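Local structure of putative poly(3-hydroxybutyrate) depolymerase LpqC (Bordetella parapertussis 12822, 3D0K) at residues 203-216 and 257-271. The protein is a putative poly(3-hydroxybutyrate) depolymerase, probably a serine hydrolase that cleaves ester bonds of the polyester. Sequence-based numbering, arbitrary orientation.
Sequences LLAYPMTILAGDQD and LPFGWQLQVVPGIGH. With SO4 (sulfate ion), chain G.
Strands 209-213 and 262-266 run parallel, their axes approaching to 4.5 Å at an angle of 23°, from Gln-262 N hydrogen-bonded to Met-208 O through to Asp-214 N hydrogen-bonded to Val-266 O, and form the last two strands of what looks like an alpha/beta-hydrolase sheet. At their N-terminal end, Trp-261 packs against helix 197-205. Its NE1 donates to Leu-203 O at 2.8 Å, nearly in the indole plane but well above the carbonyl plane, while CD2 of Leu-204 lies 3.9 Å over the indole near its rim, closest to CZ2. Tyr-244 of helix 237-255 stacks on the same indole. Side chains alternate along the strands: Ile-210 CG2 meets Leu-263 CD1 on the side lined by helix 237-255, whereas Leu-211 CD1 presses tightly on Val-266 CG2, 3.5 Å away, on the other.

Beyond the strands the loops that follow them stay tied. Asp-214, with CG between its backbone N and carbonyl carbon (chi1 74°), lets OD1 accept a hydrogen bond from Gly-268 N at 2.9 Å, from above the carboxylate plane, in the type II turn 266-269. Just past it Gln-215 N bonds to Ile-269 O, and Asp-216 then lies beside His-271, consistent with the acid and histidine of a Ser-His-Asp triad with Ser-148. Arg-237 forms a salt bridge to Asp-216 OD1; the other oxygen, OD2, accepts a hydrogen bond from His-271 ND1 on its syn side at 2.7 Å, close to the imidazole plane, while NE2 makes a long, weak hydrogen bond to sulfate O2 at 3.5 Å.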
loop_
_atom_site.group_PDB
_atom_site.type_symbol
_atom_site.label_atom_id
_atom_site.label_comp_id
_atom_site.label_asym_id
_atom_site.label_seq_id
_atom_site.Cartn_x
_atom_site.Cartn_y
_atom_site.Cartn_z
ATOM N N LEU A 203 -1.837 -14.910 1.196
ATOM C CA LEU A 203 -0.814 -13.879 1.560
ATOM C C LEU A 203 0.592 -14.366 1.313
ATOM O O LEU A 203 1.433 -13.675 0.672
ATOM C CB LEU A 203 -0.990 -13.454 3.026
ATOM C CG LEU A 203 0.084 -12.565 3.655
ATOM C CD1 LEU A 203 0.082 -11.182 2.965
ATOM C CD2 LEU A 203 -0.068 -12.503 5.165
ATOM N N LEU A 204 0.911 -15.531 1.891
ATOM C CA LEU A 204 2.224 -16.127 1.740
ATOM C C LEU A 204 2.657 -16.411 0.314
ATOM O O LEU A 204 3.818 -16.273 0.005
ATOM C CB LEU A 204 2.353 -17.397 2.611
ATOM C CG LEU A 204 2.295 -17.182 4.137
ATOM C CD1 LEU A 204 2.174 -18.517 4.874
ATOM C CD2 LEU A 204 3.539 -16.384 4.653
ATOM N N ALA A 205 1.716 -16.780 -0.557
ATOM C CA ALA A 205 2.026 -17.166 -1.930
ATOM C C ALA A 205 2.339 -15.959 -2.802
ATOM O O ALA A 205 3.070 -16.068 -3.813
ATOM C CB ALA A 205 0.847 -17.947 -2.528
ATOM N N TYR A 206 1.747 -14.813 -2.442
ATOM C CA TYR A 206 1.758 -13.658 -3.328
ATOM C C TYR A 206 3.192 -13.131 -3.460
ATOM O O TYR A 206 3.918 -13.068 -2.463
ATOM C CB TYR A 206 0.802 -12.558 -2.826
ATOM C CG TYR A 206 0.570 -11.506 -3.947
ATOM C CD1 TYR A 206 1.464 -10.462 -4.129
ATOM C CD2 TYR A 206 -0.516 -11.617 -4.844
ATOM C CE1 TYR A 206 1.306 -9.544 -5.141
ATOM C CE2 TYR A 206 -0.694 -10.680 -5.876
ATOM C CZ TYR A 206 0.231 -9.636 -6.005
ATOM O OH TYR A 206 0.065 -8.691 -7.005
ATOM N N PRO A 207 3.615 -12.752 -4.677
ATOM C CA PRO A 207 4.991 -12.201 -4.816
ATOM C C PRO A 207 5.161 -10.738 -4.338
ATOM O O PRO A 207 5.640 -9.874 -5.094
ATOM C CB PRO A 207 5.262 -12.343 -6.316
ATOM C CG PRO A 207 3.880 -12.062 -6.936
ATOM C CD PRO A 207 2.921 -12.849 -5.984
HETATM N N MSE A 208 4.789 -10.467 -3.099
HETATM C CA MSE A 208 4.857 -9.131 -2.567
HETATM C C MSE A 208 6.317 -8.763 -2.382
HETATM O O MSE A 208 7.053 -9.601 -1.921
HETATM C CB MSE A 208 4.177 -9.117 -1.163
HETATM C CG MSE A 208 4.221 -7.720 -0.577
HETATM SE SE MSE A 208 2.984 -7.668 0.990
HETATM C CE MSE A 208 1.556 -8.493 -0.003
ATOM N N THR A 209 6.721 -7.523 -2.710
ATOM C CA THR A 209 8.062 -7.000 -2.380
ATOM C C THR A 209 7.960 -6.235 -1.060
ATOM O O THR A 209 7.095 -5.356 -0.873
ATOM C CB THR A 209 8.592 -6.025 -3.465
ATOM O OG1 THR A 209 8.596 -6.686 -4.723
ATOM C CG2 THR A 209 10.008 -5.534 -3.164
ATOM N N ILE A 210 8.871 -6.556 -0.153
ATOM C CA ILE A 210 9.087 -5.740 1.003
ATOM C C ILE A 210 10.274 -4.893 0.666
ATOM O O ILE A 210 11.381 -5.431 0.469
ATOM C CB ILE A 210 9.376 -6.585 2.230
ATOM C CG1 ILE A 210 8.174 -7.533 2.488
ATOM C CG2 ILE A 210 9.772 -5.675 3.408
ATOM C CD1 ILE A 210 8.665 -8.814 3.327
ATOM N N LEU A 211 10.059 -3.572 0.538
ATOM C CA LEU A 211 11.150 -2.694 0.090
ATOM C C LEU A 211 11.665 -1.926 1.306
ATOM O O LEU A 211 10.907 -1.144 1.927
ATOM C CB LEU A 211 10.688 -1.727 -0.971
ATOM C CG LEU A 211 11.665 -0.934 -1.825
ATOM C CD1 LEU A 211 12.603 -1.836 -2.693
ATOM C CD2 LEU A 211 10.895 0.028 -2.786
ATOM N N ALA A 212 12.922 -2.167 1.644
ATOM C CA ALA A 212 13.474 -1.678 2.926
ATOM C C ALA A 212 14.752 -0.849 2.711
ATOM O O ALA A 212 15.747 -1.367 2.211
ATOM C CB ALA A 212 13.711 -2.864 3.894
ATOM N N GLY A 213 14.731 0.429 3.103
ATOM C CA GLY A 213 15.936 1.263 3.028
ATOM C C GLY A 213 16.859 0.865 4.146
ATOM O O GLY A 213 16.429 0.737 5.310
ATOM N N ASP A 214 18.135 0.632 3.830
ATOM C CA ASP A 214 19.072 0.182 4.863
ATOM C C ASP A 214 19.605 1.283 5.773
ATOM O O ASP A 214 20.357 1.020 6.719
ATOM C CB ASP A 214 20.182 -0.715 4.286
ATOM C CG ASP A 214 21.236 0.046 3.475
ATOM O OD1 ASP A 214 21.252 1.308 3.454
ATOM O OD2 ASP A 214 22.077 -0.659 2.855
ATOM N N GLN A 215 19.215 2.516 5.471
ATOM C CA GLN A 215 19.438 3.657 6.323
ATOM C C GLN A 215 18.149 4.047 7.104
ATOM O O GLN A 215 18.130 5.076 7.774
ATOM C CB GLN A 215 19.952 4.860 5.499
ATOM C CG GLN A 215 21.315 4.633 4.797
ATOM C CD GLN A 215 22.390 4.137 5.755
ATOM O OE1 GLN A 215 22.852 3.007 5.629
ATOM N NE2 GLN A 215 22.758 4.966 6.745
ATOM N N ASP A 216 17.088 3.226 7.051
ATOM C CA ASP A 216 15.900 3.523 7.875
ATOM C C ASP A 216 16.149 2.902 9.243
ATOM O O ASP A 216 15.568 1.859 9.621
ATOM C CB ASP A 216 14.599 3.010 7.202
ATOM C CG ASP A 216 13.334 3.675 7.754
ATOM O OD1 ASP A 216 13.331 4.237 8.871
ATOM O OD2 ASP A 216 12.300 3.632 7.063
ATOM N N LEU A 257 3.771 -24.672 2.537
ATOM C CA LEU A 257 3.177 -23.780 1.520
ATOM C C LEU A 257 4.201 -23.090 0.626
ATOM O O LEU A 257 5.309 -22.809 1.075
ATOM C CB LEU A 257 2.287 -22.679 2.155
ATOM C CG LEU A 257 0.957 -23.179 2.735
ATOM C CD1 LEU A 257 0.355 -22.113 3.625
ATOM C CD2 LEU A 257 -0.076 -23.694 1.672
ATOM N N PRO A 258 3.807 -22.804 -0.636
ATOM C CA PRO A 258 4.670 -21.902 -1.445
ATOM C C PRO A 258 4.806 -20.483 -0.824
ATOM O O PRO A 258 3.844 -19.955 -0.198
ATOM C CB PRO A 258 3.987 -21.838 -2.820
ATOM C CG PRO A 258 2.642 -22.497 -2.676
ATOM C CD PRO A 258 2.591 -23.261 -1.357
ATOM N N PHE A 259 6.010 -19.901 -0.962
ATOM C CA PHE A 259 6.319 -18.604 -0.373
ATOM C C PHE A 259 6.846 -17.671 -1.455
ATOM O O PHE A 259 7.886 -17.942 -2.047
ATOM C CB PHE A 259 7.381 -18.781 0.690
ATOM C CG PHE A 259 7.797 -17.510 1.378
ATOM C CD1 PHE A 259 6.876 -16.788 2.158
ATOM C CD2 PHE A 259 9.146 -17.098 1.344
ATOM C CE1 PHE A 259 7.272 -15.642 2.822
ATOM C CE2 PHE A 259 9.555 -15.915 2.030
ATOM C CZ PHE A 259 8.643 -15.212 2.763
ATOM N N GLY A 260 6.128 -16.574 -1.684
ATOM C CA GLY A 260 6.365 -15.684 -2.824
ATOM C C GLY A 260 7.048 -14.368 -2.477
ATOM O O GLY A 260 7.468 -13.635 -3.392
ATOM N N TRP A 261 7.189 -14.057 -1.188
ATOM C CA TRP A 261 7.692 -12.708 -0.820
ATOM C C TRP A 261 9.137 -12.519 -1.229
ATOM O O TRP A 261 9.891 -13.477 -1.308
ATOM C CB TRP A 261 7.564 -12.417 0.668
ATOM C CG TRP A 261 6.216 -12.544 1.265
ATOM C CD1 TRP A 261 4.979 -12.781 0.621
ATOM C CD2 TRP A 261 5.922 -12.396 2.647
ATOM N NE1 TRP A 261 3.978 -12.802 1.567
ATOM C CE2 TRP A 261 4.520 -12.550 2.805
ATOM C CE3 TRP A 261 6.724 -12.127 3.786
ATOM C CZ2 TRP A 261 3.890 -12.498 4.061
ATOM C CZ3 TRP A 261 6.094 -12.033 5.044
ATOM C CH2 TRP A 261 4.696 -12.240 5.176
ATOM N N GLN A 262 9.510 -11.267 -1.521
ATOM C CA GLN A 262 10.885 -10.918 -1.771
ATOM C C GLN A 262 11.208 -9.737 -0.883
ATOM O O GLN A 262 10.437 -8.767 -0.824
ATOM C CB GLN A 262 11.074 -10.515 -3.240
ATOM C CG GLN A 262 10.372 -11.472 -4.231
ATOM C CD GLN A 262 11.295 -12.531 -4.848
ATOM O OE1 GLN A 262 11.334 -12.681 -6.084
ATOM N NE2 GLN A 262 12.055 -13.252 -4.012
ATOM N N LEU A 263 12.344 -9.824 -0.211
ATOM C CA LEU A 263 12.913 -8.726 0.549
ATOM C C LEU A 263 13.928 -7.964 -0.312
ATOM O O LEU A 263 14.959 -8.516 -0.722
ATOM C CB LEU A 263 13.565 -9.244 1.843
ATOM C CG LEU A 263 14.243 -8.141 2.693
ATOM C CD1 LEU A 263 13.200 -7.143 3.268
ATOM C CD2 LEU A 263 15.113 -8.684 3.854
ATOM N N GLN A 264 13.653 -6.708 -0.604
ATOM C CA GLN A 264 14.571 -5.949 -1.455
ATOM C C GLN A 264 15.164 -4.809 -0.651
ATOM O O GLN A 264 14.465 -3.872 -0.303
ATOM C CB GLN A 264 13.809 -5.423 -2.702
ATOM C CG GLN A 264 14.664 -4.473 -3.541
ATOM C CD GLN A 264 15.826 -5.182 -4.201
ATOM O OE1 GLN A 264 17.011 -4.972 -3.852
ATOM N NE2 GLN A 264 15.507 -6.020 -5.174
ATOM N N VAL A 265 16.444 -4.905 -0.276
ATOM C CA VAL A 265 17.062 -3.846 0.482
ATOM C C VAL A 265 17.480 -2.744 -0.472
ATOM O O VAL A 265 18.064 -3.017 -1.516
ATOM C CB VAL A 265 18.295 -4.381 1.223
ATOM C CG1 VAL A 265 18.975 -3.262 2.027
ATOM C CG2 VAL A 265 17.845 -5.555 2.138
ATOM N N VAL A 266 17.198 -1.503 -0.119
ATOM C CA VAL A 266 17.689 -0.349 -0.879
ATOM C C VAL A 266 18.940 0.278 -0.199
ATOM O O VAL A 266 18.841 0.892 0.860
ATOM C CB VAL A 266 16.573 0.698 -1.089
ATOM C CG1 VAL A 266 17.027 1.782 -2.065
ATOM C CG2 VAL A 266 15.312 0.055 -1.630
ATOM N N PRO A 267 20.128 0.139 -0.829
ATOM C CA PRO A 267 21.315 0.661 -0.170
ATOM C C PRO A 267 21.348 2.198 -0.167
ATOM O O PRO A 267 21.113 2.855 -1.213
ATOM C CB PRO A 267 22.489 0.061 -0.978
ATOM C CG PRO A 267 21.899 -0.660 -2.164
ATOM C CD PRO A 267 20.407 -0.456 -2.148
ATOM N N GLY A 268 21.596 2.754 1.013
ATOM C CA GLY A 268 21.818 4.195 1.177
ATOM C C GLY A 268 20.578 5.085 1.229
ATOM O O GLY A 268 20.705 6.295 1.211
ATOM N N ILE A 269 19.388 4.505 1.297
ATOM C CA ILE A 269 18.161 5.267 1.366
ATOM C C ILE A 269 17.561 5.002 2.731
ATOM O O ILE A 269 17.607 3.875 3.201
ATOM C CB ILE A 269 17.172 4.861 0.246
ATOM C CG1 ILE A 269 17.768 5.120 -1.162
ATOM C CG2 ILE A 269 15.846 5.633 0.338
ATOM C CD1 ILE A 269 18.316 6.586 -1.350
ATOM N N GLY A 270 16.988 6.030 3.353
ATOM C CA GLY A 270 16.387 5.860 4.679
ATOM C C GLY A 270 14.874 5.977 4.601
ATOM O O GLY A 270 14.247 5.404 3.719
ATOM N N HIS A 271 14.289 6.738 5.531
ATOM C CA HIS A 271 12.859 6.894 5.611
ATOM C C HIS A 271 12.392 8.083 4.766
ATOM O O HIS A 271 12.103 9.167 5.286
ATOM C CB HIS A 271 12.446 7.043 7.085
ATOM C CG HIS A 271 10.997 6.779 7.320
ATOM N ND1 HIS A 271 10.437 5.525 7.163
ATOM C CD2 HIS A 271 9.978 7.610 7.646
ATOM C CE1 HIS A 271 9.143 5.593 7.401
ATOM N NE2 HIS A 271 8.835 6.847 7.686
HETATM S S SO4 G . 6.288 9.300 5.697
HETATM O O1 SO4 G . 7.502 8.716 5.161
HETATM O O2 SO4 G . 6.031 8.748 7.014
HETATM O O3 SO4 G . 6.422 10.746 5.781
HETATM O O4 SO4 G . 5.189 8.995 4.774
#